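Local coordinates for tryptophan synthase alpha chain (Pyrococcus furiosus, PDB 2E09), which catalyses the aldol cleavage of indoleglycerol phosphate to indole and glyceraldehyde 3-phosphate, within the last step of tryptophan biosynthesis, at residues 158-163 with 192-197; 10-15 with 49-54. The protein carries 1 engineered substitution. All blocks are in the same frame, centred on the assembly; numbering follows the deposited sequence.

Contact 1: 158-163 with 192-197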
ATOM      1  N   GLY A 158     -11.717  -2.800  -4.799  1.00 21.75           N
ATOM      2  CA  GLY A 158     -10.711  -3.576  -4.095  1.00 20.03           C
ATOM      3  C   GLY A 158     -10.915  -3.478  -2.601  1.00 20.20           C
ATOM      4  O   GLY A 158     -11.367  -4.430  -1.969  1.00 20.49           O
ATOM      5  N   PHE A 159     -10.566  -2.323  -2.040  1.00 19.68           N
ATOM      6  CA  PHE A 159     -10.738  -2.054  -0.615  1.00 17.74           C
ATOM      7  C   PHE A 159     -10.382  -0.600  -0.334  1.00 17.43           C
ATOM      8  O   PHE A 159      -9.643   0.024  -1.096  1.00 20.30           O
ATOM      9  CB  PHE A 159      -9.888  -3.017   0.248  1.00 17.34           C
ATOM     10  CG  PHE A 159      -8.397  -2.792   0.161  1.00 15.38           C
ATOM     11  CD1 PHE A 159      -7.780  -1.807   0.924  1.00 16.43           C
ATOM     12  CD2 PHE A 159      -7.611  -3.586  -0.665  1.00 15.47           C
ATOM     13  CE1 PHE A 159      -6.391  -1.618   0.871  1.00 15.88           C
ATOM     14  CE2 PHE A 159      -6.220  -3.407  -0.729  1.00 16.12           C
ATOM     15  CZ  PHE A 159      -5.611  -2.420   0.043  1.00 13.29           C
ATOM     16  N   VAL A 160     -10.926  -0.060   0.746  1.00 16.49           N
ATOM     17  CA  VAL A 160     -10.674   1.320   1.124  1.00 15.97           C
ATOM     18  C   VAL A 160      -9.465   1.425   2.049  1.00 17.83           C
ATOM     19  O   VAL A 160      -9.432   0.807   3.115  1.00 17.62           O
ATOM     20  CB  VAL A 160     -11.903   1.925   1.822  1.00 15.63           C
ATOM     21  CG1 VAL A 160     -11.586   3.337   2.308  1.00 13.68           C
ATOM     22  CG2 VAL A 160     -13.086   1.939   0.864  1.00 13.19           C
ATOM     23  N   TYR A 161      -8.475   2.209   1.628  1.00 17.16           N
ATOM     24  CA  TYR A 161      -7.253   2.397   2.402  1.00 19.82           C
ATOM     25  C   TYR A 161      -7.354   3.657   3.255  1.00 20.06           C
ATOM     26  O   TYR A 161      -7.407   4.768   2.729  1.00 21.71           O
ATOM     27  CB  TYR A 161      -6.051   2.499   1.455  1.00 22.00           C
ATOM     28  CG  TYR A 161      -4.695   2.498   2.135  1.00 25.15           C
ATOM     29  CD1 TYR A 161      -4.497   1.827   3.341  1.00 26.58           C
ATOM     30  CD2 TYR A 161      -3.598   3.126   1.546  1.00 26.56           C
ATOM     31  CE1 TYR A 161      -3.241   1.778   3.945  1.00 27.43           C
ATOM     32  CE2 TYR A 161      -2.338   3.082   2.140  1.00 28.90           C
ATOM     33  CZ  TYR A 161      -2.168   2.405   3.339  1.00 28.87           C
ATOM     34  OH  TYR A 161      -0.932   2.353   3.936  1.00 30.59           O
ATOM     35  N   LEU A 162      -7.392   3.475   4.572  1.00 19.13           N
ATOM     36  CA  LEU A 162      -7.490   4.590   5.506  1.00 19.37           C
ATOM     37  C   LEU A 162      -6.085   4.936   6.002  1.00 21.69           C
ATOM     38  O   LEU A 162      -5.323   4.056   6.411  1.00 20.31           O
ATOM     39  CB  LEU A 162      -8.377   4.207   6.695  1.00 17.28           C
ATOM     40  CG  LEU A 162      -9.775   3.641   6.406  1.00 17.00           C
ATOM     41  CD1 LEU A 162     -10.400   3.172   7.713  1.00 14.19           C
ATOM     42  CD2 LEU A 162     -10.640   4.687   5.725  1.00 12.96           C
ATOM     43  N   VAL A 163      -5.740   6.217   5.963  1.00 22.97           N
ATOM     44  CA  VAL A 163      -4.423   6.648   6.407  1.00 26.04           C
ATOM     45  C   VAL A 163      -4.492   7.744   7.450  1.00 28.99           C
ATOM     46  O   VAL A 163      -5.501   8.430   7.587  1.00 29.02           O
ATOM     47  CB  VAL A 163      -3.566   7.169   5.225  1.00 25.75           C
ATOM     48  CG1 VAL A 163      -3.234   6.033   4.276  1.00 26.42           C
ATOM     49  CG2 VAL A 163      -4.308   8.279   4.494  1.00 25.42           C
ATOM     50  N   ASN A 192     -17.127  -2.057   1.400  1.00 19.78           N
ATOM     51  CA  ASN A 192     -15.821  -2.584   1.014  1.00 19.72           C
ATOM     52  C   ASN A 192     -15.031  -2.807   2.299  1.00 19.47           C
ATOM     53  O   ASN A 192     -15.248  -2.102   3.288  1.00 19.04           O
ATOM     54  CB  ASN A 192     -15.055  -1.562   0.165  1.00 21.79           C
ATOM     55  CG  ASN A 192     -15.345  -1.680  -1.316  1.00 23.01           C
ATOM     56  OD1 ASN A 192     -15.052  -2.699  -1.930  1.00 27.78           O
ATOM     57  ND2 ASN A 192     -15.909  -0.632  -1.897  1.00 22.97           N
ATOM     58  N   LYS A 193     -14.116  -3.771   2.299  1.00 18.14           N
ATOM     59  CA  LYS A 193     -13.292  -3.991   3.486  1.00 16.57           C
ATOM     60  C   LYS A 193     -12.350  -2.783   3.595  1.00 15.14           C
ATOM     61  O   LYS A 193     -12.163  -2.040   2.626  1.00 10.58           O
ATOM     62  CB  LYS A 193     -12.450  -5.267   3.341  1.00 17.68           C
ATOM     63  CG  LYS A 193     -13.248  -6.577   3.284  1.00 19.53           C
ATOM     64  CD  LYS A 193     -12.313  -7.781   3.376  1.00 16.99           C
ATOM     65  CE  LYS A 193     -13.064  -9.073   3.682  1.00 15.73           C
ATOM     66  NZ  LYS A 193     -12.133 -10.152   4.128  1.00 10.21           N
ATOM     67  N   VAL A 194     -11.763  -2.570   4.766  1.00 13.77           N
ATOM     68  CA  VAL A 194     -10.824  -1.463   4.905  1.00 12.18           C
ATOM     69  C   VAL A 194      -9.494  -1.919   5.485  0.95 13.13           C
ATOM     70  O   VAL A 194      -9.416  -2.870   6.270  0.98 13.37           O
ATOM     71  CB  VAL A 194     -11.380  -0.311   5.785  0.50  9.66           C
ATOM     72  CG1 VAL A 194     -12.718   0.152   5.244  0.59  8.93           C
ATOM     73  CG2 VAL A 194     -11.491  -0.750   7.231  0.66  9.22           C
ATOM     74  N   ALA A 195      -8.436  -1.250   5.065  1.00 13.51           N
ATOM     75  CA  ALA A 195      -7.116  -1.547   5.585  1.00 15.24           C
ATOM     76  C   ALA A 195      -6.741  -0.238   6.264  1.00 16.15           C
ATOM     77  O   ALA A 195      -7.319   0.811   5.953  1.00 17.78           O
ATOM     78  CB  ALA A 195      -6.149  -1.878   4.451  1.00 15.85           C
ATOM     79  N   VAL A 196      -5.806  -0.289   7.201  1.00 14.56           N
ATOM     80  CA  VAL A 196      -5.408   0.917   7.898  1.00 12.61           C
ATOM     81  C   VAL A 196      -3.902   1.135   7.836  1.00 15.68           C
ATOM     82  O   VAL A 196      -3.113   0.264   8.224  1.00 14.96           O
ATOM     83  CB  VAL A 196      -5.875   0.884   9.384  1.00 12.76           C
ATOM     84  CG1 VAL A 196      -7.403   0.909   9.455  1.00 11.68           C
ATOM     85  CG2 VAL A 196      -5.341  -0.361  10.086  1.00  9.89           C
ATOM     86  N   GLY A 197      -3.514   2.300   7.319  1.00 15.45           N
ATOM     87  CA  GLY A 197      -2.110   2.653   7.218  1.00 16.95           C
ATOM     88  C   GLY A 197      -1.876   3.794   8.182  1.00 19.95           C
ATOM     89  O   GLY A 197      -1.761   4.955   7.772  1.00 20.97           O
TER
HETATM   90  O   HOH W   1     -13.790  -4.695  -0.619  1.00 19.46           O

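Contact 2: 10-15 with 49-54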
ATOM      1  N   TYR A  10       4.033  -3.036   3.217  1.00 16.90           N
ATOM      2  CA  TYR A  10       4.188  -2.027   2.178  1.00 16.44           C
ATOM      3  C   TYR A  10       5.686  -1.882   1.932  1.00 15.63           C
ATOM      4  O   TYR A  10       6.451  -1.758   2.878  1.00 17.12           O
ATOM      5  CB  TYR A  10       3.641  -0.653   2.602  1.00 15.41           C
ATOM      6  CG  TYR A  10       4.195   0.454   1.721  1.00 14.50           C
ATOM      7  CD1 TYR A  10       3.590   0.778   0.509  1.00 14.68           C
ATOM      8  CD2 TYR A  10       5.415   1.070   2.028  1.00 15.55           C
ATOM      9  CE1 TYR A  10       4.189   1.679  -0.385  1.00 15.46           C
ATOM     10  CE2 TYR A  10       6.024   1.961   1.143  1.00 13.74           C
ATOM     11  CZ  TYR A  10       5.409   2.258  -0.063  1.00 14.99           C
ATOM     12  OH  TYR A  10       6.027   3.099  -0.954  1.00 12.35           O
ATOM     13  N   LEU A  11       6.103  -1.903   0.672  1.00 16.26           N
ATOM     14  CA  LEU A  11       7.517  -1.727   0.333  1.00 18.82           C
ATOM     15  C   LEU A  11       7.617  -0.812  -0.873  1.00 19.44           C
ATOM     16  O   LEU A  11       6.716  -0.777  -1.715  1.00 20.20           O
ATOM     17  CB  LEU A  11       8.180  -3.060  -0.006  1.00 17.45           C
ATOM     18  CG  LEU A  11       8.248  -4.135   1.086  1.00 20.23           C
ATOM     19  CD1 LEU A  11       8.766  -5.438   0.488  1.00 19.80           C
ATOM     20  CD2 LEU A  11       9.148  -3.671   2.214  1.00 18.30           C
ATOM     21  N   THR A  12       8.705  -0.061  -0.949  1.00 19.08           N
ATOM     22  CA  THR A  12       8.929   0.829  -2.076  1.00 20.82           C
ATOM     23  C   THR A  12       9.754   0.063  -3.104  1.00 20.81           C
ATOM     24  O   THR A  12      10.763  -0.560  -2.758  1.00 22.06           O
ATOM     25  CB  THR A  12       9.706   2.097  -1.649  1.00 19.90           C
ATOM     26  OG1 THR A  12       8.928   2.825  -0.694  1.00 21.97           O
ATOM     27  CG2 THR A  12       9.996   2.987  -2.851  1.00 17.43           C
ATOM     28  N   ALA A  13       9.321   0.104  -4.360  1.00 19.67           N
ATOM     29  CA  ALA A  13      10.032  -0.582  -5.432  1.00 19.09           C
ATOM     30  C   ALA A  13      11.389   0.069  -5.692  1.00 19.80           C
ATOM     31  O   ALA A  13      11.477   1.277  -5.904  1.00 18.90           O
ATOM     32  CB  ALA A  13       9.197  -0.560  -6.694  1.00 16.35           C
ATOM     33  N   GLY A  14      12.449  -0.733  -5.667  1.00 21.91           N
ATOM     34  CA  GLY A  14      13.779  -0.205  -5.921  1.00 22.51           C
ATOM     35  C   GLY A  14      14.476   0.407  -4.720  1.00 23.40           C
ATOM     36  O   GLY A  14      15.383   1.233  -4.870  1.00 24.21           O
ATOM     37  N   ASP A  15      14.067  -0.007  -3.523  1.00 23.34           N
ATOM     38  CA  ASP A  15      14.653   0.499  -2.281  1.00 21.89           C
ATOM     39  C   ASP A  15      15.327  -0.627  -1.495  1.00 22.00           C
ATOM     40  O   ASP A  15      14.652  -1.370  -0.776  1.00 21.55           O
ATOM     41  CB  ASP A  15      13.552   1.127  -1.425  1.00 20.62           C
ATOM     42  CG  ASP A  15      14.078   1.723  -0.129  1.00 20.61           C
ATOM     43  OD1 ASP A  15      13.267   1.896   0.804  1.00 17.43           O
ATOM     44  OD2 ASP A  15      15.292   2.025  -0.045  1.00 20.10           O
ATOM     45  N   LYS A  49       7.312  11.215   6.504  1.00 21.08           N
ATOM     46  CA  LYS A  49       8.767  11.358   6.471  1.00 21.71           C
ATOM     47  C   LYS A  49       9.556  10.098   6.088  1.00 22.13           C
ATOM     48  O   LYS A  49      10.408  10.140   5.198  1.00 23.05           O
ATOM     49  CB  LYS A  49       9.243  11.866   7.838  1.00 21.62           C
ATOM     50  CG  LYS A  49      10.699  12.291   7.898  1.00 22.85           C
ATOM     51  CD  LYS A  49      11.020  12.871   9.265  1.00 25.58           C
ATOM     52  CE  LYS A  49      12.416  13.445   9.322  1.00 26.24           C
ATOM     53  NZ  LYS A  49      13.412  12.389   9.039  1.00 32.89           N
ATOM     54  N   THR A  50       9.277   8.986   6.761  1.00 21.36           N
ATOM     55  CA  THR A  50       9.977   7.734   6.494  1.00 22.60           C
ATOM     56  C   THR A  50       9.818   7.229   5.063  1.00 23.24           C
ATOM     57  O   THR A  50      10.806   7.031   4.354  1.00 24.27           O
ATOM     58  CB  THR A  50       9.505   6.612   7.440  1.00 23.40           C
ATOM     59  OG1 THR A  50       9.728   6.999   8.801  1.00 25.19           O
ATOM     60  CG2 THR A  50      10.272   5.324   7.150  1.00 23.34           C
ATOM     61  N   ILE A  51       8.578   7.014   4.636  1.00 22.14           N
ATOM     62  CA  ILE A  51       8.345   6.514   3.294  1.00 21.21           C
ATOM     63  C   ILE A  51       8.845   7.479   2.226  1.00 21.24           C
ATOM     64  O   ILE A  51       9.337   7.047   1.187  1.00 19.07           O
ATOM     65  CB  ILE A  51       6.849   6.181   3.082  1.00 22.31           C
ATOM     66  CG1 ILE A  51       6.468   4.998   3.982  1.00 21.44           C
ATOM     67  CG2 ILE A  51       6.580   5.844   1.624  1.00 19.42           C
ATOM     68  CD1 ILE A  51       5.041   4.525   3.845  1.00 22.15           C
ATOM     69  N   GLN A  52       8.744   8.785   2.483  1.00 22.51           N
ATOM     70  CA  GLN A  52       9.220   9.764   1.506  1.00 21.92           C
ATOM     71  C   GLN A  52      10.690   9.504   1.242  1.00 21.28           C
ATOM     72  O   GLN A  52      11.128   9.479   0.097  1.00 18.91           O
ATOM     73  CB  GLN A  52       9.066  11.201   2.012  1.00 22.12           C
ATOM     74  CG  GLN A  52       7.636  11.684   2.170  1.00 26.35           C
ATOM     75  CD  GLN A  52       7.503  13.186   1.937  1.00 27.90           C
ATOM     76  OE1 GLN A  52       6.538  13.817   2.373  1.00 28.25           O
ATOM     77  NE2 GLN A  52       8.470  13.758   1.233  1.00 28.00           N
ATOM     78  N   GLU A  53      11.447   9.312   2.317  1.00 21.80           N
ATOM     79  CA  GLU A  53      12.876   9.049   2.210  1.00 23.49           C
ATOM     80  C   GLU A  53      13.203   7.812   1.365  1.00 22.37           C
ATOM     81  O   GLU A  53      14.257   7.762   0.728  1.00 20.93           O
ATOM     82  CB  GLU A  53      13.488   8.915   3.609  1.00 24.37           C
ATOM     83  CG  GLU A  53      13.577  10.243   4.352  1.00 28.37           C
ATOM     84  CD  GLU A  53      14.024  10.096   5.800  1.00 29.92           C
ATOM     85  OE1 GLU A  53      14.272  11.131   6.454  1.00 30.80           O
ATOM     86  OE2 GLU A  53      14.121   8.952   6.291  1.00 30.33           O
ATOM     87  N   SER A  54      12.307   6.824   1.356  1.00 20.80           N
ATOM     88  CA  SER A  54      12.532   5.612   0.568  1.00 20.28           C
ATOM     89  C   SER A  54      12.331   5.918  -0.910  1.00 20.07           C
ATOM     90  O   SER A  54      13.000   5.341  -1.760  1.00 19.00           O
ATOM     91  CB  SER A  54      11.583   4.486   0.994  1.00 18.79           C
ATOM     92  OG  SER A  54      10.280   4.691   0.486  1.00 18.52           O
TER

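Contact 1: 158-163 with 192-197
Val160 and Leu162 each offer both backbone polar atoms to the neighbouring strand 194-197, giving four hydrogen bonds of a parallel beta pair. Val160 N donates to Lys193 O at 3.0 Å, and Val160 O receives Ala195 N. Leu162 repeats the pattern two residues on: its N reaches Ala195 O, while its O takes Gly197 N at 2.7 Å in an almost straight bond (178° at the hydrogen). CA-H groups add weaker contacts, as from Val194 CA to Val160 O.

Apolar packing divides between the two faces. On the outer one, Leu162 CD1 sits 4.1 Å from both Val194 CB and Val196 CG1, bridging two residues of the next strand, and Leu182, Leu183 and Ala186 of helix 177-187 pack on it. On the inner face Phe159 CE1 lies 3.6 Å from Ala195 CB. Tyr161 swings CG opposite its own N (chi1 -172°), which leans the ring toward Gly197, with CE1 3.4 Å from Gly197 N and OH near Gly197 CA; a side chain at this position would probably run into that hydroxyl. Val163 CG1 rests on one face of the same ring, toward its rim.

At the strand entrance a water donates to Gly158 O and Asn192 OD1 and accepts from Lys193 N, joining the two segments before their direct backbone bonds begin; Asn192 ND2 bonds to Thr156 O.

The chemistry thus separates the tasks: backbone bonds set the register, Val160, Leu162, Val194 and Val196 face the helix side, and Phe159, Tyr161, Ala195 and Val163 the barrel interior, where Tyr161 lies close to the catalytic Glu36.

Contact 2: 10-15 with 49-54
At the C-terminal end of the first strand of a TIM barrel, the side chains of Tyr10, Thr12 and Asp15 meet helix 49-60, which follows the second strand. The apolar part of the contact is Tyr10 against Ile51: CD1 of the isoleucine approaches the ring obliquely, 3.9 Å from Tyr10 CE2, and its other branch, CG2, lies 3.8 Å from Tyr10 OH. Tyr10 can present this part of its ring because chi1 (162°) carries CG away from the backbone N.

Hydroxyls form the polar part. Tyr10 OH and Thr12 OG1 are hydrogen-bonded at 2.9 Å, and Thr12 OG1 also lies 2.6 Å from Ser54 OG. Ser54 turns its own proton back on its helix: OG donates to Ile51 O at 2.6 Å, in the carbonyl plane and on a lone pair, helped by a chi1 of 77° that tucks the oxygen between N and the carbonyl carbon. Were Tyr10 replaced by an alanine, Thr12 OG1 would probably lose one of its hydroxyl partners and Ile51 the ring its two branches rest on.

Beyond the strand, Thr12 to Asp15 form a type II turn, with Gly14 at the positive phi (84°) of its third position. The turn brings Asp15 back over the helix, OD1 beside Ser54 CB, while OD2 makes a salt bridge to Arg57 one helical turn further on.

The contact lies at the C-terminal ends of the strands, where (beta/alpha)8 barrels carry their active sites; here Tyr10 neighbours Glu36 and Ile51 neighbours Asp47, the two proton acceptors.

How the contacts relate
Read from the N terminus, the chain passes along strand 6-12, helix 18-28 and strand 35-38 before helix 49-60 returns to the first strand; contact 2 closes that loop of 33 residues. Contact 1 closes a shorter one much later, a beta-alpha-beta crossover in which strand 159-163 passes through helix 177-187 to strand 194-197. The loops follow in series, neither nested nor crossed, and their centres lie 19 Å apart on opposite sides of the chain's centre. Contact 1 thus joins the sixth and seventh strands of the barrel wall, contact 2 the end of its first strand to helix 49-60. Tyr161 and Tyr10 bring both contacts to about 4 Å from the Glu36 side chain.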